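Local structure of oxalate biosynthetic component 1 (Burkholderia thailandensis, 5IKY) at residues His225-Ala230 with Gln251-Val256; Thr280-Asp285 with Pro292-His297. The protein produces oxalate in quorum sensing-dependent oxalogenesis, acting as a bifunctional enzyme with serine hydrolase and lyase activities. All blocks are in the same frame, centred on the assembly; numbering follows the deposited sequence.

Contact 1 of 2, residues His225-Ala230 with Gln251-Val256; sequences HLHTRA and QRNHIV. With MG (magnesium ion), chain B.
The imidazole of H227 is held at both nitrogens, by a magnesium ion on one side and by N253 on the other. NE2 binds the metal at 2.3 Å, while ND1 donates to N253 OD1 over 2.9 Å in a nearly straight bond, 171° at the hydrogen. The amide oxygen lies at the ring edge, close to the imidazole plane, although the amide itself is turned 54° from the ring. Asparagine suits this second-shell post: its oxygen accepts from the histidine, which would fix the ring's rotation and keep NE2 turned to the metal. E477 also binds the ion. The site sits just beyond strand 223-226, at the C-terminal end of a strand in the parallel barrel, where TIM-barrel enzymes gather their functional groups.

Farther along, T228 uses its hydroxyl twice. With OG1 set between the backbone N and the carbonyl carbon (chi1 50°), it donates to H254 O at 2.6 Å and accepts from V256 N at 2.9 Å, tying the loop after strand 223-226 to V256, the N-cap residue of helix 257-270. The backbones also meet in an isolated antiparallel bridge, R229 facing N253 as a non-hydrogen-bonded pair. H254 N donates to T228 O (3.1 Å) and A230 N to R252 O (2.9 Å). The CB of A230 points at the other segment and rests on H254 CB at 3.7 Å, a single methyl fitting the close approach of the backbones. R229 bends at its second torsion, and NH1 reaches Q251 O at 2.9 Å, somewhat tilted from the guanidinium plane. Its NE and NH2 donate instead to G13 O and P16 O, so one arginine joins three carbonyls from two separate loops.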
loop_
_atom_site.group_PDB
_atom_site.type_symbol
_atom_site.label_atom_id
_atom_site.label_comp_id
_atom_site.label_asym_id
_atom_site.label_seq_id
_atom_site.Cartn_x
_atom_site.Cartn_y
_atom_site.Cartn_z
ATOM N N HIS A 225 14.132 6.835 3.670
ATOM C CA HIS A 225 15.556 7.165 3.620
ATOM C C HIS A 225 16.368 5.924 3.256
ATOM O O HIS A 225 16.367 4.992 4.060
ATOM C CB HIS A 225 16.136 7.643 4.944
ATOM C CG HIS A 225 17.356 8.462 4.767
ATOM N ND1 HIS A 225 18.349 8.142 3.847
ATOM C CD2 HIS A 225 17.874 9.378 5.595
ATOM C CE1 HIS A 225 19.341 9.013 4.004
ATOM N NE2 HIS A 225 19.083 9.755 5.059
ATOM N N LEU A 226 17.174 5.951 2.188
ATOM C CA LEU A 226 17.924 4.733 1.911
ATOM C C LEU A 226 19.454 4.845 2.011
ATOM O O LEU A 226 20.047 5.869 1.664
ATOM C CB LEU A 226 17.525 4.190 0.551
ATOM C CG LEU A 226 16.082 3.708 0.421
ATOM C CD1 LEU A 226 15.828 3.227 -0.991
ATOM C CD2 LEU A 226 15.766 2.610 1.433
ATOM N N HIS A 227 20.068 3.760 2.491
ATOM C CA HIS A 227 21.512 3.523 2.397
ATOM C C HIS A 227 21.771 2.164 1.733
ATOM O O HIS A 227 20.864 1.330 1.622
ATOM C CB HIS A 227 22.184 3.512 3.774
ATOM C CG HIS A 227 22.234 4.839 4.462
ATOM N ND1 HIS A 227 23.421 5.453 4.799
ATOM C CD2 HIS A 227 21.249 5.649 4.918
ATOM C CE1 HIS A 227 23.166 6.593 5.416
ATOM N NE2 HIS A 227 21.856 6.736 5.500
ATOM N N THR A 228 23.012 1.929 1.319
ATOM C CA THR A 228 23.429 0.600 0.876
ATOM C C THR A 228 24.737 0.202 1.563
ATOM O O THR A 228 25.447 1.050 2.101
ATOM C CB THR A 228 23.606 0.526 -0.654
ATOM O OG1 THR A 228 24.431 1.608 -1.101
ATOM C CG2 THR A 228 22.255 0.602 -1.351
ATOM N N ARG A 229 25.046 -1.091 1.550
ATOM C CA ARG A 229 26.226 -1.597 2.245
ATOM C C ARG A 229 27.125 -2.407 1.319
ATOM O O ARG A 229 26.651 -3.256 0.565
ATOM C CB ARG A 229 25.818 -2.464 3.439
ATOM C CG ARG A 229 24.873 -1.794 4.427
ATOM C CD ARG A 229 25.531 -0.633 5.145
ATOM N NE ARG A 229 24.696 -0.140 6.235
ATOM C CZ ARG A 229 24.742 -0.611 7.477
ATOM N NH1 ARG A 229 25.583 -1.588 7.785
ATOM N NH2 ARG A 229 23.945 -0.111 8.412
ATOM N N ALA A 230 28.427 -2.147 1.393
ATOM C CA ALA A 230 29.403 -2.872 0.588
ATOM C C ALA A 230 29.559 -4.307 1.073
ATOM O O ALA A 230 29.302 -4.608 2.238
ATOM C CB ALA A 230 30.743 -2.158 0.613
ATOM N N GLN A 251 30.337 -4.713 6.657
ATOM C CA GLN A 251 29.015 -4.231 6.256
ATOM C C GLN A 251 29.053 -2.711 6.136
ATOM O O GLN A 251 28.161 -2.012 6.615
ATOM C CB GLN A 251 27.937 -4.673 7.251
ATOM C CG GLN A 251 27.618 -6.162 7.211
ATOM C CD GLN A 251 26.593 -6.573 8.254
ATOM O OE1 GLN A 251 25.587 -5.893 8.459
ATOM N NE2 GLN A 251 26.846 -7.694 8.921
ATOM N N ARG A 252 30.108 -2.218 5.496
ATOM C CA ARG A 252 30.429 -0.795 5.486
ATOM C C ARG A 252 29.430 0.037 4.698
ATOM O O ARG A 252 28.992 -0.359 3.616
ATOM C CB ARG A 252 31.831 -0.578 4.914
ATOM C CG ARG A 252 32.434 0.771 5.251
ATOM C CD ARG A 252 33.762 0.982 4.545
ATOM N NE ARG A 252 33.596 1.223 3.112
ATOM C CZ ARG A 252 33.795 0.307 2.169
ATOM N NH1 ARG A 252 34.169 -0.921 2.499
ATOM N NH2 ARG A 252 33.620 0.622 0.891
ATOM N N ASN A 253 29.078 1.193 5.249
ATOM C CA ASN A 253 28.260 2.154 4.525
ATOM C C ASN A 253 28.964 2.558 3.244
ATOM O O ASN A 253 30.098 3.035 3.270
ATOM C CB ASN A 253 27.964 3.384 5.378
ATOM C CG ASN A 253 27.113 4.404 4.647
ATOM O OD1 ASN A 253 25.935 4.167 4.380
ATOM N ND2 ASN A 253 27.704 5.552 4.329
ATOM N N HIS A 254 28.289 2.344 2.123
ATOM C CA HIS A 254 28.883 2.560 0.817
ATOM C C HIS A 254 27.785 2.658 -0.225
ATOM O O HIS A 254 26.781 1.952 -0.144
ATOM C CB HIS A 254 29.849 1.425 0.466
ATOM C CG HIS A 254 30.643 1.668 -0.779
ATOM N ND1 HIS A 254 31.711 2.538 -0.823
ATOM C CD2 HIS A 254 30.522 1.159 -2.027
ATOM C CE1 HIS A 254 32.217 2.551 -2.043
ATOM N NE2 HIS A 254 31.511 1.725 -2.795
ATOM N N ILE A 255 27.972 3.532 -1.203
ATOM C CA ILE A 255 26.990 3.681 -2.263
ATOM C C ILE A 255 27.218 2.600 -3.319
ATOM O O ILE A 255 28.212 2.622 -4.044
ATOM C CB ILE A 255 27.055 5.089 -2.880
ATOM C CG1 ILE A 255 26.832 6.130 -1.782
ATOM C CG2 ILE A 255 26.016 5.249 -3.979
ATOM C CD1 ILE A 255 26.869 7.553 -2.268
ATOM N N VAL A 256 26.302 1.637 -3.371
ATOM C CA VAL A 256 26.411 0.508 -4.291
ATOM C C VAL A 256 25.452 0.694 -5.461
ATOM O O VAL A 256 24.234 0.609 -5.296
ATOM C CB VAL A 256 26.111 -0.833 -3.587
ATOM C CG1 VAL A 256 26.358 -1.999 -4.530
ATOM C CG2 VAL A 256 26.958 -0.975 -2.333
HETATM MG MG MG B . 21.357 8.578 6.746
HETATM O O HOH W 1 25.015 4.170 1.390
HETATM O O HOH W 2 31.945 -3.725 3.994
HETATM O O HOH W 3 22.724 10.258 5.346
#

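Contact 2 of 2, residues Thr280-Asp285 with Pro292-His297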
loop_
_atom_site.group_PDB
_atom_site.type_symbol
_atom_site.label_atom_id
_atom_site.label_comp_id
_atom_site.label_asym_id
_atom_site.label_seq_id
_atom_site.Cartn_x
_atom_site.Cartn_y
_atom_site.Cartn_z
ATOM N N THR A 280 23.706 10.478 0.502
ATOM C CA THR A 280 24.920 10.798 -0.240
ATOM C C THR A 280 26.104 10.751 0.715
ATOM O O THR A 280 27.223 11.125 0.362
ATOM C CB THR A 280 24.841 12.183 -0.911
ATOM O OG1 THR A 280 24.732 13.198 0.095
ATOM C CG2 THR A 280 23.636 12.261 -1.837
ATOM N N SER A 281 25.834 10.278 1.927
ATOM C CA SER A 281 26.815 10.242 3.005
ATOM C C SER A 281 28.062 9.439 2.650
ATOM O O SER A 281 27.982 8.398 1.995
ATOM C CB SER A 281 26.171 9.668 4.268
ATOM O OG SER A 281 27.135 9.423 5.272
ATOM N N ALA A 282 29.214 9.936 3.088
ATOM C CA ALA A 282 30.471 9.217 2.920
ATOM C C ALA A 282 30.973 8.709 4.268
ATOM O O ALA A 282 32.166 8.469 4.449
ATOM C CB ALA A 282 31.513 10.107 2.261
ATOM N N ARG A 283 30.047 8.549 5.212
ATOM C CA ARG A 283 30.363 8.018 6.536
ATOM C C ARG A 283 30.904 6.598 6.435
ATOM O O ARG A 283 30.298 5.739 5.796
ATOM C CB ARG A 283 29.122 8.048 7.432
ATOM C CG ARG A 283 29.367 7.633 8.876
ATOM C CD ARG A 283 28.071 7.705 9.673
ATOM N NE ARG A 283 28.279 7.542 11.111
ATOM C CZ ARG A 283 27.318 7.678 12.021
ATOM N NH1 ARG A 283 27.591 7.515 13.309
ATOM N NH2 ARG A 283 26.082 7.983 11.642
ATOM N N GLY A 284 32.048 6.355 7.068
ATOM C CA GLY A 284 32.695 5.057 7.004
ATOM C C GLY A 284 33.806 5.034 5.973
ATOM O O GLY A 284 34.554 4.062 5.871
ATOM N N ASP A 285 33.912 6.117 5.208
ATOM C CA ASP A 285 34.929 6.242 4.170
ATOM C C ASP A 285 35.185 7.716 3.864
ATOM O O ASP A 285 34.784 8.226 2.816
ATOM C CB ASP A 285 34.502 5.491 2.906
ATOM C CG ASP A 285 35.614 5.396 1.878
ATOM O OD1 ASP A 285 36.793 5.575 2.254
ATOM O OD2 ASP A 285 35.309 5.138 0.694
ATOM N N PRO A 292 32.834 11.637 -6.988
ATOM C CA PRO A 292 31.601 11.722 -7.781
ATOM C C PRO A 292 30.640 10.564 -7.493
ATOM O O PRO A 292 29.485 10.604 -7.917
ATOM C CB PRO A 292 32.107 11.665 -9.228
ATOM C CG PRO A 292 33.534 12.112 -9.154
ATOM C CD PRO A 292 34.039 11.610 -7.835
ATOM N N LEU A 293 31.117 9.548 -6.779
ATOM C CA LEU A 293 30.273 8.422 -6.396
ATOM C C LEU A 293 29.115 8.887 -5.519
ATOM O O LEU A 293 28.034 8.296 -5.530
ATOM C CB LEU A 293 31.098 7.354 -5.670
ATOM C CG LEU A 293 30.329 6.160 -5.098
ATOM C CD1 LEU A 293 29.584 5.428 -6.198
ATOM C CD2 LEU A 293 31.261 5.210 -4.359
ATOM N N ARG A 294 29.338 9.972 -4.784
ATOM C CA ARG A 294 28.336 10.500 -3.863
ATOM C C ARG A 294 27.116 11.088 -4.581
ATOM O O ARG A 294 26.204 11.602 -3.935
ATOM C CB ARG A 294 28.967 11.555 -2.949
ATOM C CG ARG A 294 30.056 11.002 -2.034
ATOM C CD ARG A 294 30.553 12.057 -1.056
ATOM N NE ARG A 294 29.516 12.462 -0.111
ATOM C CZ ARG A 294 29.682 13.382 0.834
ATOM N NH1 ARG A 294 30.847 13.999 0.964
ATOM N NH2 ARG A 294 28.682 13.683 1.654
ATOM N N ARG A 295 27.102 11.008 -5.909
ATOM C CA ARG A 295 25.948 11.443 -6.692
ATOM C C ARG A 295 25.684 10.524 -7.888
ATOM O O ARG A 295 24.763 10.762 -8.666
ATOM C CB ARG A 295 26.136 12.885 -7.171
ATOM C CG ARG A 295 27.378 13.119 -8.015
ATOM C CD ARG A 295 27.417 14.555 -8.537
ATOM N NE ARG A 295 28.628 14.833 -9.305
ATOM C CZ ARG A 295 29.754 15.309 -8.782
ATOM N NH1 ARG A 295 29.833 15.569 -7.483
ATOM N NH2 ARG A 295 30.805 15.529 -9.562
ATOM N N ALA A 296 26.486 9.473 -8.019
ATOM C CA ALA A 296 26.361 8.544 -9.140
ATOM C C ALA A 296 25.040 7.775 -9.113
ATOM O O ALA A 296 24.544 7.345 -10.154
ATOM C CB ALA A 296 27.530 7.572 -9.151
ATOM N N HIS A 297 24.473 7.603 -7.924
ATOM C CA HIS A 297 23.197 6.908 -7.782
ATOM C C HIS A 297 22.008 7.842 -7.995
ATOM O O HIS A 297 20.859 7.402 -8.030
ATOM C CB HIS A 297 23.098 6.226 -6.412
ATOM C CG HIS A 297 23.275 7.152 -5.246
ATOM N ND1 HIS A 297 24.185 8.188 -5.238
ATOM C CD2 HIS A 297 22.680 7.168 -4.029
ATOM C CE1 HIS A 297 24.129 8.814 -4.075
ATOM N NE2 HIS A 297 23.224 8.214 -3.323
#
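One face of the R294 guanidinium carries A282 CB, 3.8 Å above the plane and offset toward the rim, while T280 O comes to the edge of the same group. The imidazole of H297 meets T280 CG2 obliquely, CE1 lying 4.1 Å from that methyl. At the guanidinium edge the main bond runs from R294 NE to T280 O over 2.7 Å, with the donor nearly along the C=O axis (167°). NH2 adds a weak bond to the same oxygen at 3.2 Å. A bend at the third torsion (chi3 65°) swings the otherwise extended arginine back to this carbonyl, and alanine's single methyl lets the 280-285 backbone pass close over the flat group.

T280 answers with its nonpolar branch: CG2 lies 3.4 Å from R294 O, and its hydroxyl bonds to S312 O in the neighbouring barrel strand 310-313. H297 NE2 donates to S279 O. The contact thus fastens the short helix about 293-296 to the chain leaving strand 275-278, within the long connection to strand 310-313. Beyond T280 the chain is shaped by an ST turn, S281 OG accepting from R283 N, and by a type II turn from A282 to D285, with glycine at its third position, where phi is positive.

R294 NH1 also donates to S289 O and D327 O, and NH2 to N328 OD1. Every acceptor named here is a neutral carbonyl oxygen; their dipoles probably offset the cost of burying the guanidinium's charge, and the arginine works as a cross-link between loops.

Contacts 1 and 2 are both buried and lie beyond neighbouring parallel strands, 223-226 and 275-278, of one barrel, their centres about 9 Å apart. The residues that touch in contact 2 are all buried, although its segments also include exposed positions. Both use an arginine on carbonyl oxygens, but contact 1 adds backbone bridging and the metal ligand, whereas in contact 2 R294 supplies the only hydrogen bonds between the segments. They touch directly: N253, which bonds the metal ligand H227 through OD1, probably donates from ND2 to R283 O (3.0 Å), and I255 CD1 packs on H297 CE1 at 3.5 Å. Segment 251-256 is shared ground: its N253 faces the metal ligand, while H254 and I255 lie against L293.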